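PDB 6M2D: mitochondrial ubiquitin ligase activator of NFKB 1 from Homo sapiens, which acts as a mitochondrial E3 ligase whose RING domain, the piece seen here, promotes ubiquitin transfer from an E2 enzyme to substrates such as AKT1. Local coordinates for residues C7-C17 against V25-R33. Residues are numbered along the deposited sequence; the frame is centred on the assembly and turned at random.
Sequences CVVCLSSFKSC and VCSCTECYR. With ZN (zinc ion), chain G.
C7 and C10 close on C28 and C31 around one zinc ion, each pair lending two thiolates; C31 SG lies 2.3 Å from the metal. With SG anti to the backbone N (chi1 171°), the C7 sulfur sits at the mouth of its own turn and also faces C28, just before the helix, where it accepts a nearly straight bond from C28 N at 3.3 Å. V9 N, from the same turn, also donates to C7 SG, and S12 N to C10 SG, while C28, as N-cap of the helix beginning at T29, receives C31 N on its sulfur. These N-H groups probably temper the negative charge gathered on the thiolates. This is the Cys4 zinc site of the RING finger, in which a CxxC turn (C7, C10) and a CxxC pair at a helix start (C28, C31) share the metal; the second zinc lies beyond C26. Next to the site, V8 N points almost straight along the carbonyl axis of C26 O at 2.9 Å, and both V8 methyls lie against C26 CB and the C26 carbonyl oxygen from one side. V9 lays CB and CG1 against C31, and S13 CB meets C28 CB at 3.6 Å. Farther on, S27 O takes S16 N from above its carbonyl plane and a weaker bond from C17 N. K15 runs extended alongside V25 and C26, its CD 3.4 Å from V25 O and its CB against V25 CG1. A serine in its place would probably leave the V25 carbonyl and the C26 backbone without this aliphatic cover. A water bridges C17 O and C26 N, and C17 SG rests 3.7 Å from T29 CA.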
ATOM      1  N   CYS A   7      -8.260   0.059   1.152  1.00 16.06           N
ATOM      2  CA  CYS A   7      -7.117   0.722   0.533  1.00 18.92           C
ATOM      3  C   CYS A   7      -7.286   2.240   0.588  1.00 17.70           C
ATOM      4  O   CYS A   7      -8.326   2.773   0.196  1.00 15.95           O
ATOM      5  CB  CYS A   7      -6.974   0.263  -0.919  1.00 16.49           C
ATOM      6  SG  CYS A   7      -5.764   1.201  -1.880  1.00 16.74           S
ATOM      7  N   VAL A   8      -6.262   2.933   1.101  1.00 15.91           N
ATOM      8  CA  VAL A   8      -6.370   4.377   1.318  1.00 16.47           C
ATOM      9  C   VAL A   8      -6.324   5.178   0.029  1.00 14.55           C
ATOM     10  O   VAL A   8      -6.555   6.393   0.061  1.00 14.30           O
ATOM     11  CB  VAL A   8      -5.265   4.920   2.251  1.00 19.32           C
ATOM     12  CG1 VAL A   8      -5.198   4.117   3.535  1.00 17.49           C
ATOM     13  CG2 VAL A   8      -3.925   4.951   1.524  1.00 15.67           C
ATOM     14  N   VAL A   9      -6.036   4.534  -1.097  1.00 17.61           N
ATOM     15  CA  VAL A   9      -5.910   5.206  -2.385  1.00 14.33           C
ATOM     16  C   VAL A   9      -7.199   5.121  -3.196  1.00 20.37           C
ATOM     17  O   VAL A   9      -7.722   6.139  -3.652  1.00 21.24           O
ATOM     18  CB  VAL A   9      -4.714   4.619  -3.166  1.00 21.18           C
ATOM     19  CG1 VAL A   9      -4.501   5.371  -4.479  1.00 23.29           C
ATOM     20  CG2 VAL A   9      -3.453   4.643  -2.290  1.00 14.73           C
ATOM     21  N   CYS A  10      -7.719   3.913  -3.408  1.00 18.37           N
ATOM     22  CA  CYS A  10      -8.954   3.758  -4.175  1.00 17.19           C
ATOM     23  C   CYS A  10     -10.195   3.711  -3.296  1.00 18.80           C
ATOM     24  O   CYS A  10     -11.288   4.044  -3.772  1.00 18.54           O
ATOM     25  CB  CYS A  10      -8.904   2.491  -5.039  1.00 18.29           C
ATOM     26  SG  CYS A  10      -8.846   0.903  -4.139  1.00 16.99           S
ATOM     27  N   LEU A  11     -10.056   3.303  -2.032  1.00 19.24           N
ATOM     28  CA  LEU A  11     -11.187   3.055  -1.140  1.00 20.09           C
ATOM     29  C   LEU A  11     -12.140   1.987  -1.681  1.00 21.51           C
ATOM     30  O   LEU A  11     -13.314   1.949  -1.296  1.00 19.19           O
ATOM     31  CB  LEU A  11     -11.974   4.338  -0.855  1.00 17.45           C
ATOM     32  CG  LEU A  11     -11.423   5.294   0.194  1.00 24.93           C
ATOM     33  CD1 LEU A  11     -12.311   6.522   0.230  1.00 27.45           C
ATOM     34  CD2 LEU A  11     -11.331   4.645   1.570  1.00 20.66           C
ATOM     35  N   SER A  12     -11.658   1.117  -2.572  1.00 20.80           N
ATOM     36  CA  SER A  12     -12.508   0.131  -3.228  1.00 17.58           C
ATOM     37  C   SER A  12     -12.049  -1.302  -3.060  1.00 20.83           C
ATOM     38  O   SER A  12     -12.875  -2.208  -3.214  1.00 19.00           O
ATOM     39  CB  SER A  12     -12.611   0.415  -4.732  1.00 22.82           C
ATOM     40  OG  SER A  12     -13.308   1.620  -4.921  1.00 31.26           O
ATOM     41  N   SER A  13     -10.763  -1.534  -2.807  1.00 16.32           N
ATOM     42  CA  SER A  13     -10.243  -2.850  -2.492  1.00 17.36           C
ATOM     43  C   SER A  13      -9.688  -2.831  -1.075  1.00 16.69           C
ATOM     44  O   SER A  13      -9.328  -1.778  -0.542  1.00 16.53           O
ATOM     45  CB  SER A  13      -9.156  -3.288  -3.492  1.00 15.90           C
ATOM     46  OG  SER A  13      -9.686  -3.415  -4.807  1.00 17.85           O
ATOM     47  N   PHE A  14      -9.656  -4.007  -0.457  1.00 15.31           N
ATOM     48  CA  PHE A  14      -9.058  -4.147   0.863  1.00 16.06           C
ATOM     49  C   PHE A  14      -7.548  -3.984   0.774  1.00 14.96           C
ATOM     50  O   PHE A  14      -6.930  -4.289  -0.250  1.00 16.51           O
ATOM     51  CB  PHE A  14      -9.379  -5.517   1.461  1.00 16.59           C
ATOM     52  CG  PHE A  14     -10.849  -5.772   1.663  1.00 16.52           C
ATOM     53  CD1 PHE A  14     -11.647  -4.849   2.328  1.00 18.06           C
ATOM     54  CD2 PHE A  14     -11.427  -6.944   1.198  1.00 15.30           C
ATOM     55  CE1 PHE A  14     -13.000  -5.090   2.530  1.00 15.49           C
ATOM     56  CE2 PHE A  14     -12.782  -7.199   1.399  1.00 19.19           C
ATOM     57  CZ  PHE A  14     -13.569  -6.265   2.068  1.00 17.80           C
ATOM     58  N   LYS A  15      -6.962  -3.490   1.862  1.00 15.12           N
ATOM     59  CA  LYS A  15      -5.511  -3.421   1.972  1.00 15.19           C
ATOM     60  C   LYS A  15      -4.901  -4.813   1.844  1.00 17.03           C
ATOM     61  O   LYS A  15      -5.406  -5.789   2.401  1.00 17.13           O
ATOM     62  CB  LYS A  15      -5.115  -2.790   3.306  1.00 17.05           C
ATOM     63  CG  LYS A  15      -5.728  -1.411   3.571  1.00 15.97           C
ATOM     64  CD  LYS A  15      -5.409  -0.944   4.984  1.00 18.31           C
ATOM     65  CE  LYS A  15      -5.981   0.445   5.260  1.00 22.72           C
ATOM     66  NZ  LYS A  15      -5.515   1.011   6.555  1.00 25.42           N
ATOM     67  N   SER A  16      -3.806  -4.903   1.111  1.00 15.17           N
ATOM     68  CA  SER A  16      -3.249  -6.213   0.804  1.00 14.00           C
ATOM     69  C   SER A  16      -1.732  -6.212   0.696  1.00 18.26           C
ATOM     70  O   SER A  16      -1.153  -7.284   0.500  1.00 16.76           O
ATOM     71  CB  SER A  16      -3.884  -6.751  -0.497  1.00 14.35           C
ATOM     72  OG  SER A  16      -3.304  -6.157  -1.652  1.00 16.97           O
ATOM     73  N   CYS A  17      -1.070  -5.066   0.863  1.00 15.80           N
ATOM     74  CA  CYS A  17       0.363  -4.915   0.664  1.00 16.07           C
ATOM     75  C   CYS A  17       1.017  -4.375   1.927  1.00 17.41           C
ATOM     76  O   CYS A  17       0.431  -3.568   2.657  1.00 18.62           O
ATOM     77  CB  CYS A  17       0.661  -3.942  -0.489  1.00 16.66           C
ATOM     78  SG  CYS A  17       0.005  -4.416  -2.091  1.00 18.66           S
ATOM     79  N   VAL A  25       0.868  -0.646   5.975  1.00 15.54           N
ATOM     80  CA  VAL A  25      -0.125  -1.457   5.278  1.00 18.27           C
ATOM     81  C   VAL A  25      -1.262  -0.516   4.914  1.00 16.40           C
ATOM     82  O   VAL A  25      -2.144  -0.258   5.737  1.00 18.41           O
ATOM     83  CB  VAL A  25      -0.633  -2.616   6.145  1.00 20.05           C
ATOM     84  CG1 VAL A  25      -1.732  -3.394   5.414  1.00 17.00           C
ATOM     85  CG2 VAL A  25       0.509  -3.530   6.551  1.00 19.45           C
ATOM     86  N   CYS A  26      -1.251   0.020   3.697  1.00 14.88           N
ATOM     87  CA  CYS A  26      -2.283   0.987   3.341  1.00 18.26           C
ATOM     88  C   CYS A  26      -2.897   0.788   1.967  1.00 15.09           C
ATOM     89  O   CYS A  26      -3.839   1.516   1.646  1.00 17.10           O
ATOM     90  CB  CYS A  26      -1.732   2.423   3.400  1.00 18.40           C
ATOM     91  SG  CYS A  26      -0.276   2.679   2.358  1.00 18.05           S
ATOM     92  N   SER A  27      -2.416  -0.138   1.140  1.00 17.45           N
ATOM     93  CA  SER A  27      -2.806  -0.117  -0.261  1.00 14.78           C
ATOM     94  C   SER A  27      -3.136  -1.516  -0.769  1.00 15.68           C
ATOM     95  O   SER A  27      -2.606  -2.515  -0.277  1.00 15.62           O
ATOM     96  CB  SER A  27      -1.689   0.506  -1.126  1.00 15.00           C
ATOM     97  OG  SER A  27      -1.883   0.224  -2.502  1.00 16.42           O
ATOM     98  N   CYS A  28      -4.024  -1.574  -1.763  1.00 12.36           N
ATOM     99  CA  CYS A  28      -4.208  -2.795  -2.528  1.00 15.53           C
ATOM    100  C   CYS A  28      -3.117  -2.897  -3.585  1.00 15.83           C
ATOM    101  O   CYS A  28      -2.342  -1.961  -3.804  1.00 18.05           O
ATOM    102  CB  CYS A  28      -5.582  -2.825  -3.188  1.00 15.61           C
ATOM    103  SG  CYS A  28      -5.774  -1.652  -4.561  1.00 17.72           S
ATOM    104  N   THR A  29      -3.067  -4.045  -4.270  1.00 17.02           N
ATOM    105  CA  THR A  29      -1.974  -4.269  -5.213  1.00 13.88           C
ATOM    106  C   THR A  29      -2.129  -3.418  -6.470  1.00 19.62           C
ATOM    107  O   THR A  29      -1.136  -2.921  -7.014  1.00 18.27           O
ATOM    108  CB  THR A  29      -1.875  -5.750  -5.585  1.00 20.42           C
ATOM    109  OG1 THR A  29      -1.998  -6.553  -4.406  1.00 17.36           O
ATOM    110  CG2 THR A  29      -0.526  -6.031  -6.230  1.00 21.91           C
ATOM    111  N   GLU A  30      -3.364  -3.240  -6.951  1.00 21.28           N
ATOM    112  CA  GLU A  30      -3.571  -2.458  -8.168  1.00 24.29           C
ATOM    113  C   GLU A  30      -3.146  -1.010  -7.973  1.00 22.12           C
ATOM    114  O   GLU A  30      -2.523  -0.410  -8.856  1.00 25.41           O
ATOM    115  CB  GLU A  30      -5.037  -2.538  -8.603  1.00 25.08           C
ATOM    116  CG  GLU A  30      -5.295  -3.540  -9.722  1.00 37.84           C
ATOM    117  CD  GLU A  30      -6.740  -3.531 -10.200  1.00 43.04           C
ATOM    118  OE1 GLU A  30      -7.442  -2.523  -9.957  1.00 39.10           O
ATOM    119  OE2 GLU A  30      -7.171  -4.541 -10.803  1.00 43.79           O
ATOM    120  N   CYS A  31      -3.445  -0.443  -6.808  1.00 18.00           N
ATOM    121  CA  CYS A  31      -3.088   0.949  -6.568  1.00 17.56           C
ATOM    122  C   CYS A  31      -1.578   1.117  -6.460  1.00 20.85           C
ATOM    123  O   CYS A  31      -1.028   2.128  -6.917  1.00 22.53           O
ATOM    124  CB  CYS A  31      -3.790   1.448  -5.313  1.00 19.73           C
ATOM    125  SG  CYS A  31      -5.510   1.871  -5.652  1.00 17.66           S
ATOM    126  N   TYR A  32      -0.887   0.140  -5.862  1.00 18.54           N
ATOM    127  CA  TYR A  32       0.569   0.200  -5.819  1.00 20.28           C
ATOM    128  C   TYR A  32       1.147   0.273  -7.227  1.00 19.07           C
ATOM    129  O   TYR A  32       2.005   1.113  -7.519  1.00 21.74           O
ATOM    130  CB  TYR A  32       1.146  -1.009  -5.085  1.00 16.43           C
ATOM    131  CG  TYR A  32       2.619  -1.101  -5.377  1.00 20.93           C
ATOM    132  CD1 TYR A  32       3.500  -0.173  -4.833  1.00 19.62           C
ATOM    133  CD2 TYR A  32       3.128  -2.067  -6.244  1.00 21.54           C
ATOM    134  CE1 TYR A  32       4.843  -0.215  -5.115  1.00 21.10           C
ATOM    135  CE2 TYR A  32       4.480  -2.123  -6.534  1.00 23.63           C
ATOM    136  CZ  TYR A  32       5.332  -1.193  -5.963  1.00 26.23           C
ATOM    137  OH  TYR A  32       6.679  -1.237  -6.236  1.00 28.78           O
ATOM    138  N   ARG A  33       0.703  -0.624  -8.109  1.00 20.95           N
ATOM    139  CA  ARG A  33       1.183  -0.606  -9.484  1.00 20.02           C
ATOM    140  C   ARG A  33       0.887   0.729 -10.156  1.00 23.20           C
ATOM    141  O   ARG A  33       1.696   1.228 -10.946  1.00 21.67           O
ATOM    142  CB  ARG A  33       0.546  -1.751 -10.269  1.00 24.67           C
ATOM    143  CG  ARG A  33       1.189  -3.106 -10.022  1.00 27.16           C
ATOM    144  CD  ARG A  33       0.706  -4.134 -11.037  1.00 37.49           C
ATOM    145  NE  ARG A  33      -0.103  -5.167 -10.397  1.00 39.12           N
ATOM    146  CZ  ARG A  33      -1.406  -5.334 -10.601  1.00 35.92           C
ATOM    147  NH1 ARG A  33      -2.053  -4.540 -11.447  1.00 37.75           N
ATOM    148  NH2 ARG A  33      -2.063  -6.299  -9.962  1.00 31.58           N
TER
HETATM  149 ZN    ZN G 401      -6.484   0.545  -4.049  1.00 25.40          ZN
HETATM  150  O   HOH W   1       0.434  -1.088   1.646  1.00 15.84           O